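PDB 3M1G: putative glutathione S-transferase from Corynebacterium glutamicum, which probably acts as a glutathione transferase of the ECM4-like group. Local coordinates for residues A[69-74]-A[300-305]; A[76-81]-A[248-253]; A[282-287]-A[291-296]; A[295-300]-A[354-359]. All blocks are in the same frame, centred on the assembly; numbering follows the deposited sequence.

Interaction 1 of 4, residues A[69-74]-A[300-305]; sequences ACPWAH and QHYYIT
Ala-69 and Pro-71 meet His-301 and Tyr-302 at the domain seam of a glutathione transferase fold, where the start of helix 71-83 in the thioredoxin-like half faces helix 295-305 of the all-helical half. Van der Waals contact does most of the work. The methyl CB of Ala-69 presses against His-301 CB at 3.3 Å, a tight fit, and lies oblique to the imidazole, 3.6 Å from its CG. His-301 NE2 is hydrogen-bonded to Asp-99. The phenol of Tyr-302 reaches across because its CG lies anti to the carbonyl carbon (chi1 -80°): its CE1 passes Ala-69 O at 3.7 Å, with that oxygen at the ring edge, and its OH lies 3.4 Å from Pro-71 CD.

No hydrogen bond joins the two segments. Tyr-302 OH pairs instead with the hydroxyls of Tyr-259 and Tyr-201, the latter modelled too close to be certain, and Ala-69 O with Arg-254 NE. Cys-70 is the predicted nucleophile and Tyr-201 the predicted proton donor or acceptor; Tyr-259 and Tyr-302 are predicted to lower the cysteine pKa. Cys-70 SG lies 6.6 Å from Tyr-302 OH. At the N-cap of helix 71-83, this sulfur accepts from Ala-73 N over 3.5 Å, nearly straight at 168°.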
loop_
_atom_site.group_PDB
_atom_site.type_symbol
_atom_site.label_atom_id
_atom_site.label_comp_id
_atom_site.label_asym_id
_atom_site.label_seq_id
_atom_site.Cartn_x
_atom_site.Cartn_y
_atom_site.Cartn_z
ATOM N N ALA A 69 -3.374 12.097 16.345
ATOM C CA ALA A 69 -2.884 11.803 14.982
ATOM C C ALA A 69 -1.415 12.132 14.773
ATOM O O ALA A 69 -0.767 11.576 13.901
ATOM C CB ALA A 69 -3.759 12.564 13.921
ATOM N N CYS A 70 -0.896 13.051 15.562
ATOM C CA CYS A 70 0.404 13.656 15.319
ATOM C C CYS A 70 1.513 12.799 15.936
ATOM O O CYS A 70 1.488 12.559 17.143
ATOM C CB CYS A 70 0.420 15.076 15.944
ATOM S SG CYS A 70 2.064 15.870 15.938
ATOM N N PRO A 71 2.483 12.338 15.125
ATOM C CA PRO A 71 3.569 11.507 15.679
ATOM C C PRO A 71 4.515 12.211 16.687
ATOM O O PRO A 71 5.006 11.588 17.635
ATOM C CB PRO A 71 4.347 11.063 14.430
ATOM C CG PRO A 71 4.046 12.130 13.380
ATOM C CD PRO A 71 2.640 12.579 13.666
ATOM N N TRP A 72 4.762 13.495 16.474
ATOM C CA TRP A 72 5.605 14.238 17.371
ATOM C C TRP A 72 4.940 14.319 18.747
ATOM O O TRP A 72 5.591 14.125 19.769
ATOM C CB TRP A 72 5.884 15.633 16.808
ATOM C CG TRP A 72 6.111 15.661 15.344
ATOM C CD1 TRP A 72 5.205 16.072 14.360
ATOM C CD2 TRP A 72 7.277 15.210 14.643
ATOM N NE1 TRP A 72 5.771 15.903 13.106
ATOM C CE2 TRP A 72 7.037 15.401 13.249
ATOM C CE3 TRP A 72 8.496 14.681 15.045
ATOM C CZ2 TRP A 72 7.987 15.081 12.274
ATOM C CZ3 TRP A 72 9.442 14.362 14.080
ATOM C CH2 TRP A 72 9.180 14.562 12.703
ATOM N N ALA A 73 3.644 14.597 18.760
ATOM C CA ALA A 73 2.869 14.586 19.991
ATOM C C ALA A 73 2.791 13.223 20.620
ATOM O O ALA A 73 2.814 13.089 21.866
ATOM C CB ALA A 73 1.435 15.140 19.751
ATOM N N HIS A 74 2.686 12.185 19.785
ATOM C CA HIS A 74 2.597 10.848 20.278
ATOM C C HIS A 74 3.803 10.512 21.196
ATOM O O HIS A 74 3.623 9.892 22.242
ATOM C CB HIS A 74 2.464 9.857 19.096
ATOM C CG HIS A 74 1.846 8.544 19.457
ATOM N ND1 HIS A 74 1.619 7.550 18.520
ATOM C CD2 HIS A 74 1.442 8.043 20.643
ATOM C CE1 HIS A 74 1.086 6.494 19.122
ATOM N NE2 HIS A 74 0.971 6.763 20.416
ATOM N N GLN A 300 -8.144 9.221 9.821
ATOM C CA GLN A 300 -9.036 10.325 9.509
ATOM C C GLN A 300 -8.276 11.644 9.334
ATOM O O GLN A 300 -8.560 12.426 8.406
ATOM C CB GLN A 300 -10.108 10.463 10.580
ATOM C CG GLN A 300 -11.133 9.346 10.459
ATOM C CD GLN A 300 -12.236 9.488 11.479
ATOM O OE1 GLN A 300 -12.140 10.302 12.356
ATOM N NE2 GLN A 300 -13.277 8.698 11.357
ATOM N N HIS A 301 -7.298 11.897 10.189
ATOM C CA HIS A 301 -6.602 13.171 10.116
ATOM C C HIS A 301 -5.880 13.311 8.771
ATOM O O HIS A 301 -6.028 14.293 8.059
ATOM C CB HIS A 301 -5.589 13.344 11.233
ATOM C CG HIS A 301 -4.692 14.523 11.013
ATOM N ND1 HIS A 301 -5.120 15.819 11.207
ATOM C CD2 HIS A 301 -3.431 14.610 10.526
ATOM C CE1 HIS A 301 -4.157 16.654 10.853
ATOM N NE2 HIS A 301 -3.122 15.947 10.437
ATOM N N TYR A 302 -5.119 12.308 8.406
ATOM C CA TYR A 302 -4.273 12.441 7.228
ATOM C C TYR A 302 -5.123 12.458 5.962
ATOM O O TYR A 302 -4.963 13.337 5.111
ATOM C CB TYR A 302 -3.260 11.293 7.183
ATOM C CG TYR A 302 -2.088 11.501 8.085
ATOM C CD1 TYR A 302 -2.134 11.096 9.415
ATOM C CD2 TYR A 302 -0.935 12.122 7.623
ATOM C CE1 TYR A 302 -1.062 11.274 10.255
ATOM C CE2 TYR A 302 0.156 12.323 8.453
ATOM C CZ TYR A 302 0.078 11.914 9.792
ATOM O OH TYR A 302 1.160 12.072 10.643
ATOM N N TYR A 303 -6.022 11.486 5.852
ATOM C CA TYR A 303 -6.764 11.248 4.604
ATOM C C TYR A 303 -7.853 12.293 4.382
ATOM O O TYR A 303 -8.201 12.573 3.222
ATOM C CB TYR A 303 -7.371 9.832 4.553
ATOM C CG TYR A 303 -6.392 8.744 4.181
ATOM C CD1 TYR A 303 -6.035 8.526 2.845
ATOM C CD2 TYR A 303 -5.795 7.935 5.152
ATOM C CE1 TYR A 303 -5.128 7.495 2.483
ATOM C CE2 TYR A 303 -4.897 6.900 4.787
ATOM C CZ TYR A 303 -4.572 6.715 3.452
ATOM O OH TYR A 303 -3.698 5.734 3.081
ATOM N N ILE A 304 -8.413 12.857 5.459
ATOM C CA ILE A 304 -9.476 13.875 5.318
ATOM C C ILE A 304 -8.896 15.288 5.237
ATOM O O ILE A 304 -9.261 16.062 4.391
ATOM C CB ILE A 304 -10.499 13.804 6.461
ATOM C CG1 ILE A 304 -11.253 12.470 6.383
ATOM C CG2 ILE A 304 -11.506 14.986 6.391
ATOM C CD1 ILE A 304 -12.196 12.227 7.589
ATOM N N THR A 305 -7.934 15.576 6.083
ATOM C CA THR A 305 -7.327 16.905 6.191
ATOM C C THR A 305 -6.415 17.315 5.048
ATOM O O THR A 305 -6.351 18.488 4.728
ATOM C CB THR A 305 -6.529 16.928 7.530
ATOM O OG1 THR A 305 -7.498 16.973 8.573
ATOM C CG2 THR A 305 -5.526 18.051 7.634
#

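Interaction 2 of 4, residues A[76-81]-A[248-253]; sequences TVITRR and LYPTLV
The ring of Tyr-249 receives the CD1 methyl of Ile-78 obliquely, neither squarely over its face nor at its edge, with CD1 3.7 Å from Tyr-249 CD2 and only slightly farther from CE2. One face of the same ring has Val-253 CB 3.9 Å above its plane, offset toward the rim, so the helix that carries the tyrosine also packs against it one turn later. Phe-289 meets the ring edge-to-face, and Leu-283 and Phe-284 of helix 274-284 add further apolar contacts. The phenol oxygen of Tyr-249 is hydrogen-bonded to Thr-293 OG1, which holds the far end of the ring.

Ile-78 reaches this site because its CG1 branch leaves anti to the carbonyl carbon and stays extended (chi2 161°), carrying CD1 outward. The same methyl lies 4.3 Å from Pro-250 CG, and so rests against two consecutive residues of helix 243-253. In the glutathione transferase fold this joins the first helix of the thioredoxin-like domain, 71-83, to helix 243-253 of the all-helical domain, whose residues here are buried. Helix 71-83 also lies on its own sheet, with Thr-76, Val-77 and Arg-80 touching strand 62-66.

Pro-250 leaves its mark on the backbone as well. Lacking an N-H, it cannot complete a helical bond, and the helix is kinked at 250 and 251, where Thr-251 N makes only a weak bond to Leu-248 O. Bonding to the fourth residue back resumes at Leu-252 N, which donates to Leu-248 O at 3.3 Å, and continues with Val-253 N to Tyr-249 O at 2.9 Å.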
loop_
_atom_site.group_PDB
_atom_site.type_symbol
_atom_site.label_atom_id
_atom_site.label_comp_id
_atom_site.label_asym_id
_atom_site.label_seq_id
_atom_site.Cartn_x
_atom_site.Cartn_y
_atom_site.Cartn_z
ATOM N N THR A 76 5.387 12.387 23.296
ATOM C CA THR A 76 5.169 13.001 24.590
ATOM C C THR A 76 4.129 12.271 25.396
ATOM O O THR A 76 4.262 12.142 26.654
ATOM C CB THR A 76 4.840 14.548 24.495
ATOM O OG1 THR A 76 3.519 14.786 24.007
ATOM C CG2 THR A 76 5.793 15.264 23.610
ATOM N N VAL A 77 3.103 11.764 24.710
ATOM C CA VAL A 77 2.032 11.006 25.371
ATOM C C VAL A 77 2.529 9.657 25.873
ATOM O O VAL A 77 2.237 9.241 27.015
ATOM C CB VAL A 77 0.782 10.859 24.466
ATOM C CG1 VAL A 77 -0.336 9.999 25.147
ATOM C CG2 VAL A 77 0.237 12.231 24.120
ATOM N N ILE A 78 3.320 8.986 25.045
ATOM C CA ILE A 78 3.871 7.678 25.410
ATOM C C ILE A 78 4.786 7.860 26.656
ATOM O O ILE A 78 4.722 7.080 27.588
ATOM C CB ILE A 78 4.730 7.083 24.255
ATOM C CG1 ILE A 78 3.848 6.671 23.041
ATOM C CG2 ILE A 78 5.512 5.920 24.728
ATOM C CD1 ILE A 78 4.661 6.498 21.673
ATOM N N THR A 79 5.638 8.883 26.626
ATOM C CA THR A 79 6.612 9.089 27.683
ATOM C C THR A 79 5.881 9.438 28.992
ATOM O O THR A 79 6.209 8.899 30.052
ATOM C CB THR A 79 7.619 10.165 27.276
ATOM O OG1 THR A 79 8.277 9.749 26.063
ATOM C CG2 THR A 79 8.667 10.396 28.382
ATOM N N ARG A 80 4.880 10.312 28.903
ATOM C CA ARG A 80 4.059 10.676 30.059
ATOM C C ARG A 80 3.428 9.452 30.717
ATOM O O ARG A 80 3.436 9.318 31.962
ATOM C CB ARG A 80 3.002 11.717 29.692
ATOM C CG ARG A 80 2.023 12.136 30.791
ATOM C CD ARG A 80 1.151 13.260 30.329
ATOM N NE ARG A 80 -0.027 13.517 31.173
ATOM C CZ ARG A 80 -1.219 12.931 31.036
ATOM N NH1 ARG A 80 -1.445 11.996 30.115
ATOM N NH2 ARG A 80 -2.204 13.281 31.842
ATOM N N ARG A 81 2.891 8.556 29.899
ATOM C CA ARG A 81 2.336 7.321 30.428
ATOM C C ARG A 81 3.404 6.369 31.028
ATOM O O ARG A 81 3.228 5.853 32.145
ATOM C CB ARG A 81 1.498 6.621 29.375
ATOM C CG ARG A 81 0.904 5.285 29.843
ATOM C CD ARG A 81 -0.438 4.973 29.231
ATOM N NE ARG A 81 -0.881 3.666 29.709
ATOM C CZ ARG A 81 -1.344 3.430 30.939
ATOM N NH1 ARG A 81 -1.496 4.417 31.835
ATOM N NH2 ARG A 81 -1.689 2.201 31.271
ATOM N N LEU A 248 11.035 6.488 17.247
ATOM C CA LEU A 248 10.831 5.723 16.001
ATOM C C LEU A 248 9.380 5.171 15.881
ATOM O O LEU A 248 8.762 5.273 14.825
ATOM C CB LEU A 248 11.864 4.614 15.876
ATOM C CG LEU A 248 11.719 3.651 14.690
ATOM C CD1 LEU A 248 11.746 4.416 13.353
ATOM C CD2 LEU A 248 12.786 2.555 14.750
ATOM N N TYR A 249 8.845 4.637 16.976
ATOM C CA TYR A 249 7.525 4.027 16.997
ATOM C C TYR A 249 6.429 4.832 16.331
ATOM O O TYR A 249 5.686 4.281 15.533
ATOM C CB TYR A 249 7.140 3.639 18.425
ATOM C CG TYR A 249 5.749 3.152 18.607
ATOM C CD1 TYR A 249 5.422 1.822 18.412
ATOM C CD2 TYR A 249 4.731 4.026 18.978
ATOM C CE1 TYR A 249 4.125 1.382 18.595
ATOM C CE2 TYR A 249 3.445 3.587 19.158
ATOM C CZ TYR A 249 3.147 2.260 18.952
ATOM O OH TYR A 249 1.847 1.845 19.151
ATOM N N PRO A 250 6.330 6.144 16.612
ATOM C CA PRO A 250 5.214 6.885 16.036
ATOM C C PRO A 250 5.208 6.911 14.497
ATOM O O PRO A 250 4.127 6.979 13.904
ATOM C CB PRO A 250 5.396 8.297 16.615
ATOM C CG PRO A 250 6.087 8.048 17.962
ATOM C CD PRO A 250 7.075 6.952 17.599
ATOM N N THR A 251 6.386 6.861 13.874
ATOM C CA THR A 251 6.472 6.767 12.427
ATOM C C THR A 251 6.061 5.357 11.937
ATOM O O THR A 251 5.220 5.219 11.036
ATOM C CB THR A 251 7.867 7.165 11.892
ATOM O OG1 THR A 251 8.116 8.535 12.249
ATOM C CG2 THR A 251 7.865 7.113 10.336
ATOM N N LEU A 252 6.607 4.329 12.557
ATOM C CA LEU A 252 6.338 2.948 12.136
ATOM C C LEU A 252 4.874 2.544 12.309
ATOM O O LEU A 252 4.312 1.882 11.427
ATOM C CB LEU A 252 7.235 1.939 12.845
ATOM C CG LEU A 252 8.731 1.991 12.564
ATOM C CD1 LEU A 252 9.443 0.880 13.387
ATOM C CD2 LEU A 252 9.088 1.901 11.068
ATOM N N VAL A 253 4.254 2.984 13.401
ATOM C CA VAL A 253 2.875 2.630 13.695
ATOM C C VAL A 253 1.844 3.301 12.764
ATOM O O VAL A 253 0.713 2.817 12.625
ATOM C CB VAL A 253 2.550 2.869 15.165
ATOM C CG1 VAL A 253 2.214 4.363 15.446
ATOM C CG2 VAL A 253 1.445 1.918 15.622
#

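Interaction 3 of 4, residues A[282-287]-A[291-296]; sequences DLFQTP and DTTDFT
Asp-291 faces Pro-287 where the chain turns back after helix 274-284, the touching parts running 148° apart end to end. Its OD1 comes 4.0 Å from Pro-287 C, while OD2 forms a salt bridge with Arg-81 of helix 71-83. The direct contact is supplemented by water 1, which accepts from Asp-291 N at 3.0 Å and donates to Thr-286 O at 2.8 Å, linking the two backbones of the turn.

Thr-293 follows with its CB 4.2 Å from Phe-284 CE2. Its methyl CG2 lies 3.8 Å above one face of the Phe-295 ring, offset toward the rim, and its OG1 is hydrogen-bonded to Phe-289 O. Asp-294 is the N-cap of the next helix, OD1 accepting from Glu-297 N. Phe-295 then opens that helix and meets Phe-284 rim to rim, their CE2 atoms 3.6 Å apart. The planes differ by 23° and neither ring lies over the other. Phe-284 extends to this meeting with CG anti to its own N (chi1 -179°).

The connection between helices 274-284 and 295-305 thus lies along helix 243-253, where Phe-284 touches Tyr-249 and Phe-295 touches Val-253, while Thr-292 packs on helix 71-83.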
loop_
_atom_site.group_PDB
_atom_site.type_symbol
_atom_site.label_atom_id
_atom_site.label_comp_id
_atom_site.label_asym_id
_atom_site.label_seq_id
_atom_site.Cartn_x
_atom_site.Cartn_y
_atom_site.Cartn_z
ATOM N N ASP A 282 6.155 -5.793 19.133
ATOM C CA ASP A 282 6.732 -5.878 20.505
ATOM C C ASP A 282 6.454 -4.547 21.235
ATOM O O ASP A 282 5.898 -4.517 22.316
ATOM C CB ASP A 282 8.237 -6.169 20.315
ATOM C CG ASP A 282 9.016 -6.470 21.620
ATOM O OD1 ASP A 282 8.445 -6.559 22.707
ATOM O OD2 ASP A 282 10.245 -6.673 21.508
ATOM N N LEU A 283 6.758 -3.432 20.597
ATOM C CA LEU A 283 6.466 -2.113 21.169
ATOM C C LEU A 283 4.971 -1.860 21.312
ATOM O O LEU A 283 4.507 -1.425 22.379
ATOM C CB LEU A 283 7.086 -1.016 20.312
ATOM C CG LEU A 283 8.619 -0.915 20.265
ATOM C CD1 LEU A 283 9.007 0.261 19.368
ATOM C CD2 LEU A 283 9.217 -0.760 21.708
ATOM N N PHE A 284 4.202 -2.134 20.254
ATOM C CA PHE A 284 2.758 -1.906 20.286
ATOM C C PHE A 284 2.120 -2.591 21.480
ATOM O O PHE A 284 1.277 -2.014 22.144
ATOM C CB PHE A 284 2.065 -2.369 18.990
ATOM C CG PHE A 284 0.580 -2.121 18.983
ATOM C CD1 PHE A 284 -0.302 -3.051 19.531
ATOM C CD2 PHE A 284 0.068 -0.931 18.453
ATOM C CE1 PHE A 284 -1.693 -2.798 19.577
ATOM C CE2 PHE A 284 -1.317 -0.679 18.465
ATOM C CZ PHE A 284 -2.193 -1.624 19.031
ATOM N N GLN A 285 2.547 -3.809 21.746
ATOM C CA GLN A 285 1.980 -4.639 22.821
ATOM C C GLN A 285 2.480 -4.245 24.207
ATOM O O GLN A 285 2.052 -4.824 25.184
ATOM C CB GLN A 285 2.250 -6.113 22.545
ATOM C CG GLN A 285 1.617 -6.580 21.218
ATOM C CD GLN A 285 2.073 -7.932 20.737
ATOM O OE1 GLN A 285 2.714 -8.691 21.467
ATOM N NE2 GLN A 285 1.740 -8.250 19.476
ATOM N N THR A 286 3.323 -3.217 24.292
ATOM C CA THR A 286 3.861 -2.732 25.575
ATOM C C THR A 286 3.008 -1.565 26.076
ATOM O O THR A 286 2.584 -0.703 25.295
ATOM C CB THR A 286 5.325 -2.272 25.391
ATOM O OG1 THR A 286 6.093 -3.366 24.855
ATOM C CG2 THR A 286 5.962 -1.757 26.704
ATOM N N PRO A 287 2.757 -1.508 27.394
ATOM C CA PRO A 287 2.051 -0.356 27.953
ATOM C C PRO A 287 2.643 0.967 27.538
ATOM O O PRO A 287 3.861 1.080 27.420
ATOM C CB PRO A 287 2.196 -0.570 29.481
ATOM C CG PRO A 287 2.220 -2.034 29.620
ATOM C CD PRO A 287 3.035 -2.526 28.423
ATOM N N ASP A 291 -1.773 1.429 23.731
ATOM C CA ASP A 291 -2.909 1.985 24.464
ATOM C C ASP A 291 -2.956 3.502 24.376
ATOM O O ASP A 291 -3.793 4.117 25.014
ATOM C CB ASP A 291 -2.982 1.427 25.929
ATOM C CG ASP A 291 -1.800 1.873 26.842
ATOM O OD1 ASP A 291 -0.874 2.611 26.399
ATOM O OD2 ASP A 291 -1.817 1.475 28.055
ATOM N N THR A 292 -2.033 4.119 23.624
ATOM C CA THR A 292 -2.160 5.520 23.273
ATOM C C THR A 292 -2.315 5.711 21.723
ATOM O O THR A 292 -2.228 6.857 21.211
ATOM C CB THR A 292 -0.981 6.322 23.794
ATOM O OG1 THR A 292 0.243 5.894 23.173
ATOM C CG2 THR A 292 -0.836 6.175 25.377
ATOM N N THR A 293 -2.504 4.599 20.995
ATOM C CA THR A 293 -2.531 4.619 19.526
ATOM C C THR A 293 -3.979 4.461 19.058
ATOM O O THR A 293 -4.587 3.397 19.275
ATOM C CB THR A 293 -1.667 3.498 18.943
ATOM O OG1 THR A 293 -0.327 3.637 19.422
ATOM C CG2 THR A 293 -1.653 3.524 17.381
ATOM N N ASP A 294 -4.524 5.526 18.469
ATOM C CA ASP A 294 -5.892 5.527 17.939
ATOM C C ASP A 294 -5.827 5.532 16.409
ATOM O O ASP A 294 -5.597 6.578 15.776
ATOM C CB ASP A 294 -6.685 6.725 18.473
ATOM C CG ASP A 294 -8.187 6.674 18.105
ATOM O OD1 ASP A 294 -8.488 6.194 16.999
ATOM O OD2 ASP A 294 -9.043 7.130 18.933
ATOM N N PHE A 295 -6.010 4.354 15.825
ATOM C CA PHE A 295 -5.828 4.196 14.378
ATOM C C PHE A 295 -6.872 4.967 13.573
ATOM O O PHE A 295 -6.563 5.478 12.498
ATOM C CB PHE A 295 -5.825 2.727 13.983
ATOM C CG PHE A 295 -4.580 1.993 14.385
ATOM C CD1 PHE A 295 -3.400 2.204 13.721
ATOM C CD2 PHE A 295 -4.606 1.065 15.416
ATOM C CE1 PHE A 295 -2.265 1.506 14.066
ATOM C CE2 PHE A 295 -3.497 0.379 15.773
ATOM C CZ PHE A 295 -2.303 0.595 15.087
ATOM N N THR A 296 -8.084 5.089 14.108
ATOM C CA THR A 296 -9.141 5.853 13.434
ATOM C C THR A 296 -8.804 7.321 13.337
ATOM O O THR A 296 -8.951 7.906 12.279
ATOM C CB THR A 296 -10.503 5.662 14.118
ATOM O OG1 THR A 296 -10.835 4.275 14.069
ATOM C CG2 THR A 296 -11.625 6.481 13.430
HETATM O O HOH W 1 -0.187 -0.556 25.347
#

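Interaction 4 of 4, residues A[295-300]-A[354-359]; sequences FTEIKQ and VKNPEP
Asn-356 crosses Thr-296 at about a right angle, and its side chain touches the first turn of helix 295-305 atom by atom. CB comes first, 3.5 Å from Thr-296 OG1 and nearly as close to Thr-296 CB. CG is 3.8 Å from Thr-296 CB, with the threonine methyl a little beyond. At the tip, ND2 is hydrogen-bonded to Asp-294 OD2, and it also donates to water 4 at 2.8 Å. That water donates in turn to Glu-297 OE2 over a short 2.5 Å, bridging an amide and a carboxylate whose planes are 56° apart and which make no direct bond.

This is a C-terminal extension of the glutathione transferase fold, an irregular length of chain laid over the N-terminal end of a helix in the all-helical domain. Because Asp-294 is the N-cap residue, Asn-356 acts as second shell to the cap, gripping the carboxylate oxygen other than the one that accepts from the helix backbone.

The backbone of Asn-356 is tied to the same turn through solvent. Water 2 accepts from Phe-295 N at 2.8 Å and has Asn-356 O within bonding distance. Water 3 lies among Thr-296 OG1, Asn-356 O and Glu-358 OE2, the last at 2.6 Å. CG of Glu-358 lies 4.0 Å from Phe-295 CD2; the bend beyond it at chi2 (-65°) turns the carboxylate to the water, its plane at 74° to the phenyl ring. Lys-299 NZ, 6.9 Å from Glu-358 OE2 and not in contact with it, bonds to the carbonyls of Pro-316 and Gly-318.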
loop_
_atom_site.group_PDB
_atom_site.type_symbol
_atom_site.label_atom_id
_atom_site.label_comp_id
_atom_site.label_asym_id
_atom_site.label_seq_id
_atom_site.Cartn_x
_atom_site.Cartn_y
_atom_site.Cartn_z
ATOM N N PHE A 295 -6.010 4.354 15.825
ATOM C CA PHE A 295 -5.828 4.196 14.378
ATOM C C PHE A 295 -6.872 4.967 13.573
ATOM O O PHE A 295 -6.563 5.478 12.498
ATOM C CB PHE A 295 -5.825 2.727 13.983
ATOM C CG PHE A 295 -4.580 1.993 14.385
ATOM C CD1 PHE A 295 -3.400 2.204 13.721
ATOM C CD2 PHE A 295 -4.606 1.065 15.416
ATOM C CE1 PHE A 295 -2.265 1.506 14.066
ATOM C CE2 PHE A 295 -3.497 0.379 15.773
ATOM C CZ PHE A 295 -2.303 0.595 15.087
ATOM N N THR A 296 -8.084 5.089 14.108
ATOM C CA THR A 296 -9.141 5.853 13.434
ATOM C C THR A 296 -8.804 7.321 13.337
ATOM O O THR A 296 -8.951 7.906 12.279
ATOM C CB THR A 296 -10.503 5.662 14.118
ATOM O OG1 THR A 296 -10.835 4.275 14.069
ATOM C CG2 THR A 296 -11.625 6.481 13.430
ATOM N N GLU A 297 -8.331 7.926 14.437
ATOM C CA GLU A 297 -8.009 9.347 14.408
ATOM C C GLU A 297 -6.768 9.593 13.597
ATOM O O GLU A 297 -6.671 10.612 12.924
ATOM C CB GLU A 297 -7.862 9.935 15.822
ATOM C CG GLU A 297 -9.218 10.014 16.492
ATOM C CD GLU A 297 -9.286 10.882 17.724
ATOM O OE1 GLU A 297 -8.305 11.572 18.044
ATOM O OE2 GLU A 297 -10.370 10.894 18.357
ATOM N N ILE A 298 -5.817 8.683 13.635
ATOM C CA ILE A 298 -4.638 8.800 12.747
ATOM C C ILE A 298 -5.100 8.846 11.261
ATOM O O ILE A 298 -4.808 9.820 10.552
ATOM C CB ILE A 298 -3.640 7.644 12.999
ATOM C CG1 ILE A 298 -2.953 7.811 14.363
ATOM C CG2 ILE A 298 -2.591 7.489 11.847
ATOM C CD1 ILE A 298 -2.248 6.541 14.851
ATOM N N LYS A 299 -5.851 7.837 10.815
ATOM C CA LYS A 299 -6.251 7.752 9.388
ATOM C C LYS A 299 -7.173 8.889 8.964
ATOM O O LYS A 299 -7.025 9.478 7.889
ATOM C CB LYS A 299 -6.916 6.407 9.089
ATOM C CG LYS A 299 -5.974 5.195 9.197
ATOM C CD LYS A 299 -6.749 3.878 9.116
ATOM C CE LYS A 299 -7.302 3.592 7.705
ATOM N NZ LYS A 299 -8.238 2.444 7.734
ATOM N N GLN A 300 -8.144 9.221 9.821
ATOM C CA GLN A 300 -9.036 10.325 9.509
ATOM C C GLN A 300 -8.276 11.644 9.334
ATOM O O GLN A 300 -8.560 12.426 8.406
ATOM C CB GLN A 300 -10.108 10.463 10.580
ATOM C CG GLN A 300 -11.133 9.346 10.459
ATOM C CD GLN A 300 -12.236 9.488 11.479
ATOM O OE1 GLN A 300 -12.140 10.302 12.356
ATOM N NE2 GLN A 300 -13.277 8.698 11.357
ATOM N N VAL A 354 -7.996 5.225 24.503
ATOM C CA VAL A 354 -8.217 5.308 23.060
ATOM C C VAL A 354 -9.735 5.239 22.826
ATOM O O VAL A 354 -10.398 4.366 23.353
ATOM C CB VAL A 354 -7.472 4.184 22.345
ATOM C CG1 VAL A 354 -7.993 3.960 20.913
ATOM C CG2 VAL A 354 -5.976 4.490 22.377
ATOM N N LYS A 355 -10.260 6.242 22.134
ATOM C CA LYS A 355 -11.699 6.386 21.914
ATOM C C LYS A 355 -12.183 5.413 20.842
ATOM O O LYS A 355 -13.308 4.930 20.920
ATOM C CB LYS A 355 -12.045 7.835 21.531
ATOM C CG LYS A 355 -11.695 8.873 22.596
ATOM C CD LYS A 355 -12.607 8.748 23.819
ATOM C CE LYS A 355 -12.372 9.874 24.831
ATOM N NZ LYS A 355 -13.310 9.741 25.952
ATOM N N ASN A 356 -11.319 5.082 19.883
ATOM C CA ASN A 356 -11.689 4.159 18.801
ATOM C C ASN A 356 -10.851 2.863 18.795
ATOM O O ASN A 356 -10.079 2.612 17.874
ATOM C CB ASN A 356 -11.569 4.894 17.456
ATOM C CG ASN A 356 -12.360 6.199 17.437
ATOM O OD1 ASN A 356 -13.551 6.183 17.176
ATOM N ND2 ASN A 356 -11.702 7.325 17.726
ATOM N N PRO A 357 -11.010 2.031 19.831
ATOM C CA PRO A 357 -10.160 0.870 19.941
ATOM C C PRO A 357 -10.463 -0.158 18.847
ATOM O O PRO A 357 -11.616 -0.347 18.508
ATOM C CB PRO A 357 -10.508 0.320 21.332
ATOM C CG PRO A 357 -11.949 0.737 21.547
ATOM C CD PRO A 357 -12.056 2.072 20.867
ATOM N N GLU A 358 -9.429 -0.787 18.284
ATOM C CA GLU A 358 -9.606 -1.971 17.448
ATOM C C GLU A 358 -10.046 -3.134 18.322
ATOM O O GLU A 358 -9.957 -3.026 19.550
ATOM C CB GLU A 358 -8.297 -2.322 16.740
ATOM C CG GLU A 358 -7.859 -1.291 15.713
ATOM C CD GLU A 358 -8.841 -1.200 14.517
ATOM O OE1 GLU A 358 -9.321 -2.245 14.030
ATOM O OE2 GLU A 358 -9.133 -0.078 14.064
ATOM N N PRO A 359 -10.552 -4.254 17.708
ATOM C CA PRO A 359 -11.042 -5.347 18.585
ATOM C C PRO A 359 -9.920 -5.894 19.478
ATOM O O PRO A 359 -10.184 -6.388 20.531
ATOM C CB PRO A 359 -11.579 -6.418 17.606
ATOM C CG PRO A 359 -11.859 -5.675 16.297
ATOM C CD PRO A 359 -10.872 -4.479 16.283
HETATM O O HOH W 2 -7.260 2.372 17.387
HETATM O O HOH W 3 -9.589 2.222 15.261
HETATM O O HOH W 4 -12.576 9.948 17.749
#

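Interactions 1 and 2 lie on successive turns of helix 71-83, their centres about 13 Å apart, and join where Pro-71 O approaches Pro-250 CB at 3.5 Å. Interaction 1 contains the predicted nucleophile and a tyrosine of the predicted site; the side chain of Pro-250 in interaction 2 is about 7 Å from that of Tyr-259. His-74 NE2 probably bonds to Thr-292 OG1 at 3.0 Å, connecting interaction 1 with interaction 3. Interactions 2 and 3, centres about 9 Å apart, also meet at Val-253 O and Phe-295 CE1, 3.6 Å apart. Interaction 4 shares Phe-295 and Thr-296 with interaction 3, and its Glu-297 O lies 3.6 Å from Ala-69 CB of interaction 1.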